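Local coordinates for protein JamJ (Lyngbya majuscula, PDB 5DOZ) that acts as an NADPH-binding enoyl reductase of a polyketide synthase and probably carries out cyclopropane formation on a carrier-protein-linked substrate, at residues 51-56 / 76-81; 124-129 / 300-305; 157-162 / 208-213. All blocks are in the same frame, centred on the assembly; numbering follows the deposited sequence.

Interaction 1 of 3, residues 51-56 / 76-81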
loop_
_atom_site.group_PDB
_atom_site.type_symbol
_atom_site.label_atom_id
_atom_site.label_comp_id
_atom_site.label_asym_id
_atom_site.label_seq_id
_atom_site.Cartn_x
_atom_site.Cartn_y
_atom_site.Cartn_z
ATOM N N ILE A 51 7.640 4.277 8.459
ATOM C CA ILE A 51 9.041 4.676 8.578
ATOM C C ILE A 51 9.186 6.197 8.535
ATOM O O ILE A 51 9.897 6.774 9.354
ATOM C CB ILE A 51 9.907 3.996 7.496
ATOM C CG1 ILE A 51 10.053 2.505 7.815
ATOM C CG2 ILE A 51 11.274 4.664 7.375
ATOM C CD1 ILE A 51 10.687 1.714 6.695
ATOM N N LEU A 52 8.499 6.834 7.589
ATOM C CA LEU A 52 8.455 8.294 7.491
ATOM C C LEU A 52 8.058 8.944 8.811
ATOM O O LEU A 52 8.717 9.886 9.263
ATOM C CB LEU A 52 7.491 8.739 6.382
ATOM C CG LEU A 52 7.854 8.431 4.926
ATOM C CD1 LEU A 52 6.773 8.952 3.985
ATOM C CD2 LEU A 52 9.213 9.003 4.542
ATOM N N ASN A 53 6.984 8.437 9.423
ATOM C CA ASN A 53 6.533 8.903 10.739
ATOM C C ASN A 53 7.563 8.687 11.842
ATOM O O ASN A 53 7.750 9.548 12.705
ATOM C CB ASN A 53 5.215 8.233 11.133
ATOM C CG ASN A 53 4.015 8.866 10.461
ATOM O OD1 ASN A 53 4.003 10.067 10.186
ATOM N ND2 ASN A 53 2.994 8.060 10.191
ATOM N N ALA A 54 8.222 7.531 11.814
ATOM C CA ALA A 54 9.237 7.199 12.803
ATOM C C ALA A 54 10.424 8.169 12.730
ATOM O O ALA A 54 11.024 8.498 13.751
ATOM C CB ALA A 54 9.693 5.761 12.632
ATOM N N LEU A 55 10.736 8.633 11.521
ATOM C CA LEU A 55 11.802 9.613 11.310
ATOM C C LEU A 55 11.287 11.049 11.426
ATOM O O LEU A 55 12.065 12.002 11.373
ATOM C CB LEU A 55 12.491 9.386 9.959
ATOM C CG LEU A 55 13.155 8.019 9.745
ATOM C CD1 LEU A 55 13.776 7.930 8.356
ATOM C CD2 LEU A 55 14.197 7.728 10.822
ATOM N N GLY A 56 9.973 11.188 11.587
ATOM C CA GLY A 56 9.330 12.481 11.802
ATOM C C GLY A 56 9.285 13.347 10.563
ATOM O O GLY A 56 9.659 14.519 10.606
ATOM N N PHE A 76 1.253 3.749 15.126
ATOM C CA PHE A 76 1.776 3.138 13.912
ATOM C C PHE A 76 0.869 2.004 13.461
ATOM O O PHE A 76 0.268 1.327 14.291
ATOM C CB PHE A 76 3.200 2.613 14.166
ATOM C CG PHE A 76 4.190 3.685 14.553
ATOM C CD1 PHE A 76 4.393 4.018 15.895
ATOM C CD2 PHE A 76 4.923 4.357 13.583
ATOM C CE1 PHE A 76 5.303 5.001 16.254
ATOM C CE2 PHE A 76 5.835 5.341 13.934
ATOM C CZ PHE A 76 6.027 5.662 15.273
ATOM N N GLY A 77 0.769 1.808 12.146
ATOM C CA GLY A 77 0.055 0.661 11.577
ATOM C C GLY A 77 -1.193 1.027 10.799
ATOM O O GLY A 77 -2.181 1.481 11.378
ATOM N N PHE A 78 -1.154 0.792 9.488
ATOM C CA PHE A 78 -2.199 1.252 8.559
ATOM C C PHE A 78 -3.131 0.136 8.089
ATOM O O PHE A 78 -4.138 0.392 7.420
ATOM C CB PHE A 78 -1.560 1.923 7.334
ATOM C CG PHE A 78 -0.925 3.254 7.625
ATOM C CD1 PHE A 78 -1.700 4.411 7.696
ATOM C CD2 PHE A 78 0.449 3.358 7.797
ATOM C CE1 PHE A 78 -1.117 5.641 7.956
ATOM C CE2 PHE A 78 1.040 4.586 8.053
ATOM C CZ PHE A 78 0.257 5.731 8.139
ATOM N N GLU A 79 -2.784 -1.097 8.441
ATOM C CA GLU A 79 -3.512 -2.292 8.030
ATOM C C GLU A 79 -3.083 -3.448 8.935
ATOM O O GLU A 79 -2.041 -3.367 9.584
ATOM C CB GLU A 79 -3.198 -2.634 6.568
ATOM C CG GLU A 79 -1.708 -2.606 6.251
ATOM C CD GLU A 79 -1.360 -3.100 4.860
ATOM O OE1 GLU A 79 -2.149 -3.872 4.272
ATOM O OE2 GLU A 79 -0.279 -2.712 4.351
ATOM N N ALA A 80 -3.873 -4.524 8.955
ATOM C CA ALA A 80 -3.567 -5.712 9.762
ATOM C C ALA A 80 -4.490 -6.879 9.426
ATOM O O ALA A 80 -5.415 -6.755 8.630
ATOM C CB ALA A 80 -3.668 -5.390 11.251
ATOM N N VAL A 81 -4.219 -8.019 10.042
ATOM C CA VAL A 81 -5.167 -9.118 10.070
ATOM C C VAL A 81 -5.386 -9.460 11.542
ATOM O O VAL A 81 -4.527 -9.177 12.377
ATOM C CB VAL A 81 -4.670 -10.336 9.256
ATOM C CG1 VAL A 81 -3.429 -10.957 9.887
ATOM C CG2 VAL A 81 -5.776 -11.375 9.108
#

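Interaction 2 of 3, residues 124-129 / 300-305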
loop_
_atom_site.group_PDB
_atom_site.type_symbol
_atom_site.label_atom_id
_atom_site.label_comp_id
_atom_site.label_asym_id
_atom_site.label_seq_id
_atom_site.Cartn_x
_atom_site.Cartn_y
_atom_site.Cartn_z
ATOM N N PRO A 124 -10.145 -14.198 3.173
ATOM C CA PRO A 124 -10.377 -15.379 2.338
ATOM C C PRO A 124 -9.981 -16.638 3.102
ATOM O O PRO A 124 -8.823 -16.781 3.497
ATOM C CB PRO A 124 -9.440 -15.161 1.146
ATOM C CG PRO A 124 -9.150 -13.704 1.137
ATOM C CD PRO A 124 -9.148 -13.293 2.576
ATOM N N ALA A 125 -10.945 -17.531 3.309
ATOM C CA ALA A 125 -10.797 -18.683 4.206
ATOM C C ALA A 125 -9.707 -19.666 3.792
ATOM O O ALA A 125 -9.143 -20.359 4.642
ATOM C CB ALA A 125 -12.132 -19.404 4.364
ATOM N N ASN A 126 -9.413 -19.725 2.494
ATOM C CA ASN A 126 -8.366 -20.607 1.972
ATOM C C ASN A 126 -6.937 -20.110 2.242
ATOM O O ASN A 126 -5.970 -20.839 2.004
ATOM C CB ASN A 126 -8.566 -20.844 0.472
ATOM C CG ASN A 126 -8.405 -19.575 -0.342
ATOM O OD1 ASN A 126 -9.106 -18.582 -0.118
ATOM N ND2 ASN A 126 -7.469 -19.593 -1.282
ATOM N N LEU A 127 -6.807 -18.879 2.739
ATOM C CA LEU A 127 -5.496 -18.293 3.041
ATOM C C LEU A 127 -5.150 -18.351 4.525
ATOM O O LEU A 127 -6.038 -18.416 5.376
ATOM C CB LEU A 127 -5.431 -16.835 2.568
ATOM C CG LEU A 127 -5.457 -16.548 1.065
ATOM C CD1 LEU A 127 -5.570 -15.054 0.827
ATOM C CD2 LEU A 127 -4.226 -17.106 0.366
ATOM N N LYS A 128 -3.852 -18.329 4.822
ATOM C CA LYS A 128 -3.364 -18.198 6.191
ATOM C C LYS A 128 -3.421 -16.733 6.601
ATOM O O LYS A 128 -3.342 -15.847 5.746
ATOM C CB LYS A 128 -1.920 -18.697 6.298
ATOM C CG LYS A 128 -1.736 -20.201 6.151
ATOM C CD LYS A 128 -0.275 -20.582 6.365
ATOM C CE LYS A 128 -0.084 -22.091 6.452
ATOM N NZ LYS A 128 -0.126 -22.744 5.111
ATOM N N LEU A 129 -3.542 -16.480 7.905
ATOM C CA LEU A 129 -3.584 -15.115 8.436
ATOM C C LEU A 129 -2.434 -14.282 7.890
ATOM O O LEU A 129 -2.634 -13.162 7.421
ATOM C CB LEU A 129 -3.527 -15.111 9.972
ATOM C CG LEU A 129 -4.734 -15.547 10.810
ATOM C CD1 LEU A 129 -4.389 -15.478 12.292
ATOM C CD2 LEU A 129 -5.977 -14.720 10.527
ATOM N N GLU A 300 -9.984 -16.393 -3.952
ATOM C CA GLU A 300 -10.688 -17.656 -3.718
ATOM C C GLU A 300 -10.371 -18.696 -4.796
ATOM O O GLU A 300 -10.118 -19.862 -4.488
ATOM C CB GLU A 300 -12.200 -17.422 -3.623
ATOM C CG GLU A 300 -12.653 -16.903 -2.264
ATOM C CD GLU A 300 -14.126 -16.520 -2.214
ATOM O OE1 GLU A 300 -14.845 -16.714 -3.216
ATOM O OE2 GLU A 300 -14.567 -16.015 -1.160
ATOM N N ASN A 301 -10.369 -18.258 -6.053
ATOM C CA ASN A 301 -10.084 -19.133 -7.186
ATOM C C ASN A 301 -8.589 -19.233 -7.506
ATOM O O ASN A 301 -8.205 -19.758 -8.553
ATOM C CB ASN A 301 -10.871 -18.669 -8.418
ATOM C CG ASN A 301 -12.361 -18.519 -8.144
ATOM O OD1 ASN A 301 -12.857 -18.879 -7.072
ATOM N ND2 ASN A 301 -13.083 -17.980 -9.118
ATOM N N LYS A 302 -7.765 -18.714 -6.592
ATOM C CA LYS A 302 -6.296 -18.690 -6.693
ATOM C C LYS A 302 -5.773 -18.127 -8.013
ATOM O O LYS A 302 -4.780 -18.608 -8.569
ATOM C CB LYS A 302 -5.695 -20.070 -6.380
ATOM C CG LYS A 302 -5.798 -20.465 -4.912
ATOM C CD LYS A 302 -5.086 -21.781 -4.623
ATOM C CE LYS A 302 -4.917 -21.975 -3.120
ATOM N NZ LYS A 302 -4.233 -23.248 -2.761
ATOM N N GLU A 303 -6.459 -17.098 -8.500
ATOM C CA GLU A 303 -6.046 -16.358 -9.684
ATOM C C GLU A 303 -5.119 -15.213 -9.261
ATOM O O GLU A 303 -4.183 -14.858 -9.980
ATOM C CB GLU A 303 -7.279 -15.860 -10.454
ATOM C CG GLU A 303 -8.155 -17.003 -10.967
ATOM C CD GLU A 303 -9.546 -16.580 -11.429
ATOM O OE1 GLU A 303 -10.259 -15.874 -10.683
ATOM O OE2 GLU A 303 -9.943 -16.986 -12.544
ATOM N N LEU A 304 -5.383 -14.645 -8.086
ATOM C CA LEU A 304 -4.442 -13.739 -7.436
ATOM C C LEU A 304 -3.871 -14.435 -6.208
ATOM O O LEU A 304 -4.516 -15.313 -5.628
ATOM C CB LEU A 304 -5.107 -12.414 -7.044
ATOM C CG LEU A 304 -5.631 -11.479 -8.137
ATOM C CD1 LEU A 304 -6.439 -10.360 -7.490
ATOM C CD2 LEU A 304 -4.506 -10.912 -8.998
ATOM N N HIS A 305 -2.658 -14.050 -5.828
ATOM C CA HIS A 305 -1.946 -14.709 -4.747
ATOM C C HIS A 305 -1.406 -13.706 -3.734
ATOM O O HIS A 305 -1.152 -12.551 -4.083
ATOM C CB HIS A 305 -0.794 -15.561 -5.312
ATOM C CG HIS A 305 -1.255 -16.702 -6.166
ATOM N ND1 HIS A 305 -1.175 -16.684 -7.542
ATOM C CD2 HIS A 305 -1.827 -17.886 -5.838
ATOM C CE1 HIS A 305 -1.666 -17.811 -8.026
ATOM N NE2 HIS A 305 -2.070 -18.557 -7.013
#

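Interaction 3 of 3, residues 157-162 / 208-213. With NDP (NADPH dihydro-nicotinamide-adenine-dinucleotide phosphate), chain E.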
loop_
_atom_site.group_PDB
_atom_site.type_symbol
_atom_site.label_atom_id
_atom_site.label_comp_id
_atom_site.label_asym_id
_atom_site.label_seq_id
_atom_site.Cartn_x
_atom_site.Cartn_y
_atom_site.Cartn_z
ATOM N N ARG A 157 -0.342 -1.234 -22.525
ATOM C CA ARG A 157 0.976 -1.340 -21.909
ATOM C C ARG A 157 1.034 -0.466 -20.667
ATOM O O ARG A 157 0.633 0.698 -20.700
ATOM C CB ARG A 157 2.075 -0.987 -22.916
ATOM C CG ARG A 157 2.037 -1.866 -24.160
ATOM C CD ARG A 157 3.227 -1.650 -25.086
ATOM N NE ARG A 157 3.187 -0.355 -25.762
ATOM C CZ ARG A 157 2.492 -0.094 -26.867
ATOM N NH1 ARG A 157 1.750 -1.029 -27.449
ATOM N NH2 ARG A 157 2.535 1.120 -27.387
ATOM N N VAL A 158 1.498 -1.053 -19.566
ATOM C CA VAL A 158 1.580 -0.358 -18.285
ATOM C C VAL A 158 3.002 -0.389 -17.723
ATOM O O VAL A 158 3.662 -1.429 -17.736
ATOM C CB VAL A 158 0.559 -0.912 -17.246
ATOM C CG1 VAL A 158 0.791 -2.392 -16.954
ATOM C CG2 VAL A 158 0.584 -0.098 -15.959
ATOM N N LEU A 159 3.468 0.764 -17.251
ATOM C CA LEU A 159 4.728 0.840 -16.522
ATOM C C LEU A 159 4.470 0.908 -15.020
ATOM O O LEU A 159 3.708 1.757 -14.547
ATOM C CB LEU A 159 5.572 2.039 -16.980
ATOM C CG LEU A 159 6.796 2.431 -16.130
ATOM C CD1 LEU A 159 7.900 1.385 -16.233
ATOM C CD2 LEU A 159 7.320 3.807 -16.519
ATOM N N ILE A 160 5.108 0.002 -14.285
ATOM C CA ILE A 160 5.062 0.005 -12.825
ATOM C C ILE A 160 6.476 0.219 -12.277
ATOM O O ILE A 160 7.357 -0.627 -12.471
ATOM C CB ILE A 160 4.463 -1.307 -12.263
ATOM C CG1 ILE A 160 3.057 -1.553 -12.833
ATOM C CG2 ILE A 160 4.421 -1.266 -10.736
ATOM C CD1 ILE A 160 2.600 -2.998 -12.767
ATOM N N HIS A 161 6.679 1.349 -11.597
ATOM C CA HIS A 161 7.976 1.697 -11.008
ATOM C C HIS A 161 8.226 1.007 -9.668
ATOM O O HIS A 161 7.284 0.691 -8.941
ATOM C CB HIS A 161 8.091 3.215 -10.822
ATOM C CG HIS A 161 8.629 3.936 -12.020
ATOM N ND1 HIS A 161 9.753 3.516 -12.698
ATOM C CD2 HIS A 161 8.219 5.070 -12.637
ATOM C CE1 HIS A 161 9.998 4.346 -13.696
ATOM N NE2 HIS A 161 9.083 5.299 -13.682
ATOM N N ALA A 162 9.499 0.786 -9.338
ATOM C CA ALA A 162 9.878 0.234 -8.028
ATOM C C ALA A 162 9.000 -0.979 -7.682
ATOM O O ALA A 162 8.421 -1.075 -6.591
ATOM C CB ALA A 162 9.774 1.315 -6.960
ATOM N N THR A 208 17.147 7.267 -14.607
ATOM C CA THR A 208 16.090 7.845 -15.435
ATOM C C THR A 208 16.148 7.362 -16.881
ATOM O O THR A 208 15.290 7.708 -17.688
ATOM C CB THR A 208 16.080 9.389 -15.386
ATOM O OG1 THR A 208 17.424 9.884 -15.392
ATOM C CG2 THR A 208 15.368 9.872 -14.130
ATOM N N GLU A 209 17.151 6.546 -17.193
ATOM C CA GLU A 209 17.344 6.015 -18.542
ATOM C C GLU A 209 16.253 5.026 -18.993
ATOM O O GLU A 209 16.294 4.533 -20.127
ATOM C CB GLU A 209 18.738 5.381 -18.670
ATOM C CG GLU A 209 18.924 4.092 -17.879
ATOM C CD GLU A 209 20.372 3.637 -17.809
ATOM O OE1 GLU A 209 21.076 3.715 -18.839
ATOM O OE2 GLU A 209 20.802 3.192 -16.720
ATOM N N PHE A 210 15.281 4.749 -18.119
ATOM C CA PHE A 210 14.159 3.865 -18.465
ATOM C C PHE A 210 13.318 4.475 -19.584
ATOM O O PHE A 210 12.738 3.752 -20.397
ATOM C CB PHE A 210 13.285 3.529 -17.234
ATOM C CG PHE A 210 12.535 4.710 -16.673
ATOM C CD1 PHE A 210 11.277 5.058 -17.167
ATOM C CD2 PHE A 210 13.085 5.478 -15.651
ATOM C CE1 PHE A 210 10.593 6.151 -16.659
ATOM C CE2 PHE A 210 12.408 6.573 -15.144
ATOM C CZ PHE A 210 11.161 6.911 -15.645
ATOM N N ALA A 211 13.268 5.807 -19.612
ATOM C CA ALA A 211 12.492 6.556 -20.594
ATOM C C ALA A 211 12.911 6.242 -22.029
ATOM O O ALA A 211 12.066 5.944 -22.877
ATOM C CB ALA A 211 12.593 8.053 -20.323
ATOM N N ASN A 212 14.215 6.304 -22.288
ATOM C CA ASN A 212 14.759 6.006 -23.609
ATOM C C ASN A 212 14.570 4.549 -24.012
ATOM O O ASN A 212 14.252 4.258 -25.167
ATOM C CB ASN A 212 16.236 6.399 -23.688
ATOM C CG ASN A 212 16.436 7.902 -23.729
ATOM O OD1 ASN A 212 15.505 8.663 -24.020
ATOM N ND2 ASN A 212 17.656 8.340 -23.446
ATOM N N GLU A 213 14.753 3.648 -23.048
ATOM C CA GLU A 213 14.550 2.214 -23.252
ATOM C C GLU A 213 13.099 1.912 -23.630
ATOM O O GLU A 213 12.836 1.120 -24.536
ATOM C CB GLU A 213 14.960 1.436 -21.995
ATOM C CG GLU A 213 16.451 1.510 -21.678
ATOM C CD GLU A 213 16.796 1.104 -20.251
ATOM O OE1 GLU A 213 15.922 1.185 -19.361
ATOM O OE2 GLU A 213 17.957 0.709 -20.009
HETATM P PA NDP E . 7.878 -0.192 -0.290
HETATM O O1A NDP E . 8.846 0.319 0.759
HETATM O O2A NDP E . 7.482 -1.644 -0.310
HETATM O O5B NDP E . 8.487 0.130 -1.743
HETATM C C5B NDP E . 9.535 1.072 -1.937
HETATM C C4B NDP E . 10.302 0.628 -3.171
HETATM O O4B NDP E . 10.895 1.774 -3.790
HETATM C C3B NDP E . 11.446 -0.330 -2.854
HETATM O O3B NDP E . 11.065 -1.701 -3.005
HETATM C C2B NDP E . 12.477 0.008 -3.898
HETATM O O2B NDP E . 12.326 -0.901 -4.977
HETATM C C1B NDP E . 12.116 1.389 -4.414
HETATM N N9A NDP E . 13.158 2.379 -4.085
HETATM C C8A NDP E . 13.794 2.510 -2.910
HETATM N N7A NDP E . 14.685 3.525 -2.966
HETATM C C5A NDP E . 14.618 4.058 -4.202
HETATM C C6A NDP E . 15.280 5.159 -4.936
HETATM N N6A NDP E . 16.221 5.921 -4.340
HETATM N N1A NDP E . 14.911 5.378 -6.225
HETATM C C2A NDP E . 13.974 4.633 -6.840
HETATM N N3A NDP E . 13.336 3.620 -6.225
HETATM C C4A NDP E . 13.609 3.296 -4.935
HETATM O O3 NDP E . 6.571 0.748 -0.282
HETATM P PN NDP E . 5.132 0.407 -0.918
HETATM O O1N NDP E . 5.291 -0.455 -2.134
HETATM O O2N NDP E . 4.215 -0.035 0.187
HETATM O O5D NDP E . 4.621 1.853 -1.416
HETATM C C5D NDP E . 5.368 2.636 -2.356
HETATM C C4D NDP E . 5.014 4.117 -2.219
HETATM O O4D NDP E . 3.603 4.321 -2.328
HETATM C C3D NDP E . 5.403 4.688 -0.870
HETATM O O3D NDP E . 5.888 6.010 -1.093
HETATM C C2D NDP E . 4.107 4.720 -0.081
HETATM O O2D NDP E . 4.084 5.702 0.966
HETATM C C1D NDP E . 3.085 4.985 -1.172
HETATM N N1N NDP E . 1.760 4.458 -0.845
HETATM C C2N NDP E . 0.701 5.252 -1.054
HETATM C C3N NDP E . -0.597 4.756 -1.039
HETATM C C7N NDP E . -1.728 5.620 -1.519
HETATM O O7N NDP E . -2.861 5.454 -1.099
HETATM N N7N NDP E . -1.468 6.568 -2.416
HETATM C C4N NDP E . -0.877 3.408 -0.405
HETATM C C5N NDP E . 0.343 2.606 -0.333
HETATM C C6N NDP E . 1.609 3.174 -0.467
HETATM P P2B NDP E . 13.528 -1.188 -5.991
HETATM O O1X NDP E . 14.658 -1.686 -5.119
HETATM O O2X NDP E . 12.927 -2.219 -6.893
HETATM O O3X NDP E . 13.792 0.138 -6.660
#

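Interaction 1 of 3, residues 51-56 / 76-81
Phe76 meets the last turn of helix 48-54 with one corner of its ring. Its CE2 lies 3.9 Å from Ala54 N, which sits at the ring edge and in its plane, and the same CE2 is 4.1 Å from Ala54 CB. Asn53 CB approaches that ring obliquely, again 4.1 Å from Phe76 CE2. The CA atoms of Asn53 and Phe76 are 8.1 Å apart, so the backbones stay apart and the Phe76 ring spans the gap, touching both the backbone N and the CB of Ala54. With Phe76 CG anti to its own carbonyl carbon (chi1 -61°), the ring is carried over to the helix.

Asn53 also uses its amide: ND2 is 4.1 Å from Phe78 CZ, near the ring plane and at its edge, with amide and ring planes 26° apart. That position excludes an N-H pointing into the ring face. On the other branch, Asn53 OD1 is hydrogen-bonded to Asn62 ND2, which fixes which way round the amide lies.

All four touching residues are buried, and no hydrogen bond joins the two segments through them. Toward solvent the helix end turns Leu52, Leu55 and Gly56, which are partly exposed and make no contact with 76-81. There Gly56, with positive phi, ends the helix in a Schellman motif. A polar tie lies further back, where Gly77 N is bonded to Asp50 OD1 of the same helix. Phe78 leads directly into strand 79-87, which pairs antiparallel with strand 37-45, so the contact packs a helix against a strand entrance in the GroES-like domain of the alcohol dehydrogenase family.

Interaction 2 of 3, residues 124-129 / 300-305
Asn126 is the residue of 124-129 that touches Glu300 and Lys302, and a turn that begins at Pro124 presents it to them. Pro124 packs on Met101 of strand 99-103 and opens a type I beta turn, closed by Leu127 N to Pro124 O at 3.0 Å. Ala125 and Asn126 form the two central positions of that turn, which thrusts Asn126 toward the end of helix 296-300.

At Asn126 the CG sits between the backbone N and the carbonyl carbon (chi1 65°), and the two amide branches reach different neighbours. OD1 comes to 4.0 Å from Glu300 CA. ND2 lies 3.9 Å from Lys302 CE and 4.1 Å from Lys302 CG, beside an extended aliphatic chain that runs antiparallel to the asparagine side chain. ND2 also gives a weak hydrogen bond to Phe299 O, the same carbonyl that receives Lys302 N. Lys302, with positive phi (51°), is the C-prime residue of the Schellman motif ending this helix, whose other bond runs from Glu303 N to Cys298 O.

After the turn, Leu127 faces Ile135 and Pro306. Lys128 then takes the N-cap of helix 129-132, where its N is bonded to Glu131 OE1. At the next position the side chain of Leu129 lies on Glu99.

No hydrogen bond or salt bridge links the two segments, and all three touching residues are exposed. The chemistry therefore implies a shallow surface contact, made of van der Waals approaches between the Asn126 amide and, on one branch, the Glu300 backbone, on the other the Lys302 methylenes, with one weak bond to a helix-end carbonyl just beyond.

Interaction 3 of 3, residues 157-162 / 208-213
In the Rossmann-type domain that binds NADPH, the end of strand 157-160 packs against the start of helix 210-218, where His161 drives its ring edge into the face of Phe210. The pair is T-shaped: planes stand at 81° and centroids are 4.4 Å apart. His161 CE1 lies 3.3 Å above the Phe210 plane, over its centre, and the nearest atom pair is His161 NE2 to Phe210 CZ, at 3.3 Å. The imidazole cannot easily turn, since ND1 is hydrogen-bonded to Thr185 OG1 and NE2 to Asn239 OD1. Both polar atoms of this buried ring thus have partners.

Strand 157-160 is central in a parallel sheet of order 3-2-1-4-5-6, the first strand of the Rossmann pattern. Helix 210-218 belongs to the connection that runs from the edge strand 201-204 back across the sheet to strand 223-228.

Phe210 CG is placed between its backbone N and carbonyl carbon (chi1 67°), which aims the ring at the sheet. Leu159 CD2 touches it as well, 4.0 Å from Phe210 CE1, at an oblique approach and with the two side chains crossing at about a right angle. Helix 235-242 adds Lys238 and Asn239 to the surroundings of the phenyl ring. Cutting Phe210 back to an alanine would probably open a gap beside Leu159 and strip the His161 edge of the flat surface it abuts. Immediately after the histidine, Ala162 CB lies 3.4 Å from O4B of the NADPH, and Ala162 N is weakly bonded to Thr185 OG1, the hydroxyl that also meets His161 ND1.

How the interactions relate
Interactions 1 and 2 lie with centres 26 Å apart but touch where Val81 CG1 packs 3.4 Å from Leu129 O, so the start of strand 79-87 packs on the start of helix 129-132, at the end of segment 124-129. Interaction 3 is remote from both: its centre is 29 Å from that of interaction 1, on the opposite side of the chain's centre, and its nearest atoms stay about 11 Å from those of interaction 2. In sequence, interaction 3 is nested within the long loop that interaction 2 closes. NADPH relates two of them: Ala162 of interaction 3 lines its pocket, while the side chain of Phe78 in interaction 1 lies about 8 Å from the cofactor.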